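Local coordinates for protein putative aldehyde dehydrogenase AldY (PDB 4DNG) that probably oxidises aldehydes to carboxylates with NAD as the electron acceptor, and may help protect the cell against ethanol-related stress, at residues A[266-271]-A[297-302]; A[393-398]-A[418-423]. All blocks are in the same frame, centred on the assembly; numbering follows the deposited sequence.

Both contacts lie on the same side of the chain's centre, toward the periphery of the subunit, with their centres about 14 Å apart. They come in series along the chain: contact 1 (266-271 with 297-302) closes before contact 2 (393-398 with 418-423) opens. All four segments lie at or near the N-terminal parts of helices attached to one mixed sheet, that of the probable catalytic domain of an aldehyde dehydrogenase. Each helix follows one of the parallel strands 258-262, 290-296, 386-392 and 410-414, so both contacts lie at the C-terminal end of these strands, away from the predicted active-site residues. The two contacts touch where Gln297 packs on Gly393, its OE1 3.5 Å from Gly393 CA.

Contact 1 (A[266-271]-A[297-302]); sequences ADVDRA and QDVYDE
Val268 carries the apolar side of this contact, meeting Val299 and the chain of Glu302 where the backbones come nearest, Val268 CA lying 7.4 Å from Val299 CA. The two valines run past each other in opposite directions, CG2 of Val268 facing CG1 of Val299; the model sets these methyls too close to be trusted, so only their general apposition is meaningful. With Val268 CG1 anti to the backbone N (chi1 170°), that methyl sits 3.7 Å from Glu302 CG, while Glu302 CD is 3.9 Å from Val268 CG2. The extended glutamate passes the valine at a slant, bringing its OE2 to 3.7 Å from Val268 CB, and the same OE2 forms a salt bridge with Lys306. Trimming Val268 to an alanine removes both methyls and would probably leave Val299 and Glu302 CG with less to pack on, opening a gap between segments 266-271 and 297-302.

At the start of helix 268-281, Asp267 is the N-cap, its OD1 accepting from Arg270 N at 2.8 Å, from above the carboxylate plane.

Strand 258-262, helix 268-281 and the parallel strand 290-296 form a beta-alpha-beta crossover, and helix 297-313 follows the second strand. Ala266 and Ala271 rest on Phe414 of strand 410-414, Tyr300 reaches Ile389 of strand 386-392, and Arg270 packs on Gln477 of the second subunit.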
loop_
_atom_site.group_PDB
_atom_site.type_symbol
_atom_site.label_atom_id
_atom_site.label_comp_id
_atom_site.label_asym_id
_atom_site.label_seq_id
_atom_site.Cartn_x
_atom_site.Cartn_y
_atom_site.Cartn_z
ATOM N N ALA A 266 30.523 -22.566 -1.956
ATOM C CA ALA A 266 29.460 -23.222 -2.740
ATOM C C ALA A 266 29.868 -24.511 -3.446
ATOM O O ALA A 266 31.025 -24.686 -3.843
ATOM C CB ALA A 266 28.896 -22.264 -3.765
ATOM N N ASP A 267 28.904 -25.413 -3.604
ATOM C CA ASP A 267 29.069 -26.540 -4.499
ATOM C C ASP A 267 28.878 -25.971 -5.897
ATOM O O ASP A 267 27.777 -25.537 -6.234
ATOM C CB ASP A 267 28.016 -27.610 -4.200
ATOM C CG ASP A 267 27.996 -28.736 -5.233
ATOM O OD1 ASP A 267 28.189 -28.480 -6.448
ATOM O OD2 ASP A 267 27.756 -29.889 -4.826
ATOM N N VAL A 268 29.942 -25.953 -6.696
ATOM C CA VAL A 268 29.898 -25.344 -8.027
ATOM C C VAL A 268 28.908 -26.072 -8.940
ATOM O O VAL A 268 28.028 -25.435 -9.556
ATOM C CB VAL A 268 31.301 -25.265 -8.670
ATOM C CG1 VAL A 268 31.234 -24.854 -10.136
ATOM C CG2 VAL A 268 32.157 -24.284 -7.902
ATOM N N ASP A 269 29.029 -27.398 -8.987
ATOM C CA ASP A 269 28.194 -28.224 -9.856
ATOM C C ASP A 269 26.686 -28.015 -9.640
ATOM O O ASP A 269 25.926 -27.859 -10.599
ATOM C CB ASP A 269 28.567 -29.695 -9.700
ATOM C CG ASP A 269 28.635 -30.410 -11.024
ATOM O OD1 ASP A 269 29.765 -30.577 -11.536
ATOM O OD2 ASP A 269 27.562 -30.778 -11.562
ATOM N N ARG A 270 26.265 -28.007 -8.380
ATOM C CA ARG A 270 24.901 -27.636 -8.022
ATOM C C ARG A 270 24.564 -26.240 -8.573
ATOM O O ARG A 270 23.498 -26.058 -9.169
ATOM C CB ARG A 270 24.743 -27.683 -6.498
ATOM C CG ARG A 270 23.320 -27.792 -5.965
ATOM C CD ARG A 270 23.350 -28.328 -4.535
ATOM N NE ARG A 270 22.144 -28.015 -3.766
ATOM C CZ ARG A 270 21.303 -28.916 -3.259
ATOM N NH1 ARG A 270 20.242 -28.509 -2.575
ATOM N NH2 ARG A 270 21.516 -30.220 -3.422
ATOM N N ALA A 271 25.498 -25.290 -8.410
ATOM C CA ALA A 271 25.307 -23.869 -8.780
ATOM C C ALA A 271 25.240 -23.623 -10.289
ATOM O O ALA A 271 24.399 -22.853 -10.758
ATOM C CB ALA A 271 26.388 -22.985 -8.153
ATOM N N GLN A 297 35.835 -15.294 -6.500
ATOM C CA GLN A 297 37.073 -15.482 -7.279
ATOM C C GLN A 297 37.663 -16.905 -7.354
ATOM O O GLN A 297 37.994 -17.366 -8.446
ATOM C CB GLN A 297 38.152 -14.462 -6.862
ATOM C CG GLN A 297 38.609 -14.539 -5.405
ATOM C CD GLN A 297 39.801 -13.640 -5.100
ATOM O OE1 GLN A 297 39.808 -12.448 -5.421
ATOM N NE2 GLN A 297 40.813 -14.209 -4.461
ATOM N N ASP A 298 37.796 -17.594 -6.216
ATOM C CA ASP A 298 38.493 -18.899 -6.175
ATOM C C ASP A 298 37.729 -20.019 -6.899
ATOM O O ASP A 298 38.240 -21.129 -7.028
ATOM C CB ASP A 298 38.811 -19.357 -4.730
ATOM C CG ASP A 298 39.544 -18.301 -3.902
ATOM O OD1 ASP A 298 40.410 -17.580 -4.448
ATOM O OD2 ASP A 298 39.252 -18.205 -2.685
ATOM N N VAL A 299 36.512 -19.732 -7.355
ATOM C CA VAL A 299 35.650 -20.756 -7.950
ATOM C C VAL A 299 35.066 -20.259 -9.283
ATOM O O VAL A 299 34.381 -20.993 -10.008
ATOM C CB VAL A 299 34.547 -21.220 -6.965
ATOM C CG1 VAL A 299 33.855 -22.457 -7.494
ATOM C CG2 VAL A 299 35.140 -21.540 -5.597
ATOM N N TYR A 300 35.403 -19.010 -9.596
ATOM C CA TYR A 300 35.039 -18.328 -10.834
ATOM C C TYR A 300 35.341 -19.121 -12.099
ATOM O O TYR A 300 34.430 -19.448 -12.867
ATOM C CB TYR A 300 35.755 -16.974 -10.883
ATOM C CG TYR A 300 35.410 -16.120 -12.082
ATOM C CD1 TYR A 300 34.219 -15.390 -12.126
ATOM C CD2 TYR A 300 36.289 -16.024 -13.163
ATOM C CE1 TYR A 300 33.910 -14.600 -13.218
ATOM C CE2 TYR A 300 35.987 -15.244 -14.266
ATOM C CZ TYR A 300 34.805 -14.533 -14.287
ATOM O OH TYR A 300 34.517 -13.755 -15.377
ATOM N N ASP A 301 36.621 -19.426 -12.313
ATOM C CA ASP A 301 37.068 -20.062 -13.553
ATOM C C ASP A 301 36.443 -21.444 -13.750
ATOM O O ASP A 301 36.085 -21.808 -14.874
ATOM C CB ASP A 301 38.596 -20.097 -13.634
ATOM C CG ASP A 301 39.218 -18.713 -13.486
ATOM O OD1 ASP A 301 39.593 -18.103 -14.507
ATOM O OD2 ASP A 301 39.306 -18.219 -12.346
ATOM N N GLU A 302 36.279 -22.181 -12.652
ATOM C CA GLU A 302 35.565 -23.461 -12.662
ATOM C C GLU A 302 34.095 -23.308 -13.062
ATOM O O GLU A 302 33.583 -24.102 -13.864
ATOM C CB GLU A 302 35.687 -24.157 -11.300
ATOM C CG GLU A 302 34.804 -25.389 -11.114
ATOM C CD GLU A 302 35.063 -26.135 -9.806
ATOM O OE1 GLU A 302 35.981 -25.755 -9.039
ATOM O OE2 GLU A 302 34.349 -27.124 -9.538
#

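Contact 2 (A[393-398]-A[418-423]); sequences GSDQEA and LEKGEK
Asp395 and Lys420 mark the closest approach of the backbones, their CA atoms 10.0 Å apart, so the first turns of helices 395-403 and 418-425 are bridged by side chains alone. Those two chains cross at about a right angle. Asp395 CG lies anti to the carbonyl carbon (chi1 -75°), and from there OD2 meets the end of the lysine. Lys420 is extended until its last torsion, where the chain bends (chi4 82°); as a result CE, at 3.3 Å, is nearer to Asp395 OD2 than the ammonium is. The salt bridge itself is long, 3.7 Å from Asp395 OD2 to Lys420 NZ, and is likely to add a modest electrostatic attraction. The same OD2 has a firmer partner in Ser264, whose OG hydrogen-bonds to it, and Lys420 also touches Asp265 and Thr415 in nearby loops.

One residue earlier, Ser394 is the N-cap of helix 395-403: its OG accepts from Glu397 N at 2.8 Å in a nearly straight bond (173°). Glu397, extended, brings its carboxylate to the preceding loop, OE1 receiving Gly393 N at 2.7 Å nearly along its C-O axis.

On the other helix, Glu422 bonds through OE2 to Tyr140 OH of the second subunit and packs on its Ile476, as Leu418 also does. The link between the two segments is slight, though Asp395 and Gln396 also pack on Phe424 of helix 418-425. It joins two helices that follow strands 386-392 and 410-414, at the surface of what is probably the alpha/beta catalytic domain of the aldehyde dehydrogenase fold, beside the dimer interface.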
loop_
_atom_site.group_PDB
_atom_site.type_symbol
_atom_site.label_atom_id
_atom_site.label_comp_id
_atom_site.label_asym_id
_atom_site.label_seq_id
_atom_site.Cartn_x
_atom_site.Cartn_y
_atom_site.Cartn_z
ATOM N N GLY A 393 35.699 -10.428 -5.419
ATOM C CA GLY A 393 36.913 -10.695 -4.635
ATOM C C GLY A 393 36.682 -11.122 -3.183
ATOM O O GLY A 393 37.619 -11.515 -2.500
ATOM N N SER A 394 35.438 -11.043 -2.709
ATOM C CA SER A 394 35.051 -11.559 -1.390
ATOM C C SER A 394 33.573 -11.990 -1.377
ATOM O O SER A 394 32.829 -11.716 -2.335
ATOM C CB SER A 394 35.286 -10.500 -0.314
ATOM O OG SER A 394 34.175 -9.618 -0.234
ATOM N N ASP A 395 33.150 -12.643 -0.295
ATOM C CA ASP A 395 31.740 -13.037 -0.149
ATOM C C ASP A 395 30.870 -11.850 0.242
ATOM O O ASP A 395 29.734 -11.739 -0.198
ATOM C CB ASP A 395 31.569 -14.188 0.844
ATOM C CG ASP A 395 32.012 -15.529 0.271
ATOM O OD1 ASP A 395 32.006 -15.686 -0.968
ATOM O OD2 ASP A 395 32.364 -16.432 1.061
ATOM N N GLN A 396 31.428 -10.951 1.049
ATOM C CA GLN A 396 30.770 -9.679 1.358
ATOM C C GLN A 396 30.540 -8.775 0.121
ATOM O O GLN A 396 29.441 -8.232 -0.052
ATOM C CB GLN A 396 31.520 -8.930 2.465
ATOM C CG GLN A 396 30.819 -7.664 2.929
ATOM C CD GLN A 396 29.428 -7.945 3.448
ATOM O OE1 GLN A 396 29.261 -8.667 4.432
ATOM N NE2 GLN A 396 28.418 -7.386 2.785
ATOM N N GLU A 397 31.563 -8.628 -0.729
ATOM C CA GLU A 397 31.419 -7.899 -2.010
ATOM C C GLU A 397 30.343 -8.542 -2.896
ATOM O O GLU A 397 29.464 -7.849 -3.421
ATOM C CB GLU A 397 32.757 -7.807 -2.756
ATOM C CG GLU A 397 32.697 -7.080 -4.096
ATOM C CD GLU A 397 34.069 -6.884 -4.732
ATOM O OE1 GLU A 397 34.756 -7.886 -5.015
ATOM O OE2 GLU A 397 34.460 -5.721 -4.960
ATOM N N ALA A 398 30.411 -9.867 -3.043
ATOM C CA ALA A 398 29.376 -10.625 -3.755
ATOM C C ALA A 398 27.968 -10.201 -3.339
ATOM O O ALA A 398 27.119 -9.926 -4.189
ATOM C CB ALA A 398 29.553 -12.113 -3.515
ATOM N N LEU A 418 25.201 -23.135 5.615
ATOM C CA LEU A 418 23.773 -22.774 5.685
ATOM C C LEU A 418 23.444 -21.671 6.705
ATOM O O LEU A 418 22.492 -20.909 6.508
ATOM C CB LEU A 418 22.896 -24.011 5.926
ATOM C CG LEU A 418 22.848 -25.117 4.863
ATOM C CD1 LEU A 418 21.898 -26.212 5.322
ATOM C CD2 LEU A 418 22.452 -24.594 3.485
ATOM N N GLU A 419 24.227 -21.593 7.778
ATOM C CA GLU A 419 24.158 -20.464 8.707
ATOM C C GLU A 419 24.605 -19.173 8.009
ATOM O O GLU A 419 23.944 -18.133 8.145
ATOM C CB GLU A 419 25.015 -20.710 9.963
ATOM C CG GLU A 419 24.440 -21.705 10.969
ATOM C CD GLU A 419 25.298 -21.863 12.229
ATOM O OE1 GLU A 419 26.179 -21.011 12.489
ATOM O OE2 GLU A 419 25.087 -22.844 12.978
ATOM N N LYS A 420 25.717 -19.259 7.267
ATOM C CA LYS A 420 26.318 -18.133 6.526
ATOM C C LYS A 420 25.403 -17.627 5.416
ATOM O O LYS A 420 25.322 -16.422 5.164
ATOM C CB LYS A 420 27.652 -18.583 5.933
ATOM C CG LYS A 420 28.454 -17.588 5.111
ATOM C CD LYS A 420 29.596 -18.337 4.416
ATOM C CE LYS A 420 30.595 -17.412 3.731
ATOM N NZ LYS A 420 31.620 -16.850 4.674
ATOM N N GLY A 421 24.726 -18.551 4.742
ATOM C CA GLY A 421 23.763 -18.184 3.708
ATOM C C GLY A 421 22.541 -17.452 4.246
ATOM O O GLY A 421 22.036 -16.524 3.607
ATOM N N GLU A 422 22.072 -17.865 5.422
ATOM C CA GLU A 422 20.909 -17.254 6.025
ATOM C C GLU A 422 21.244 -15.849 6.503
ATOM O O GLU A 422 20.407 -14.950 6.442
ATOM C CB GLU A 422 20.393 -18.109 7.173
ATOM C CG GLU A 422 19.101 -17.605 7.788
ATOM C CD GLU A 422 18.662 -18.439 8.964
ATOM O OE1 GLU A 422 18.203 -19.582 8.757
ATOM O OE2 GLU A 422 18.786 -17.946 10.101
ATOM N N LYS A 423 22.473 -15.651 6.956
ATOM C CA LYS A 423 22.851 -14.360 7.522
ATOM C C LYS A 423 23.166 -13.347 6.435
ATOM O O LYS A 423 22.926 -12.143 6.603
ATOM C CB LYS A 423 23.989 -14.504 8.548
ATOM C CG LYS A 423 23.525 -14.562 10.009
ATOM C CD LYS A 423 22.601 -15.745 10.325
ATOM C CE LYS A 423 22.152 -15.768 11.786
ATOM N NZ LYS A 423 21.141 -14.720 12.119
#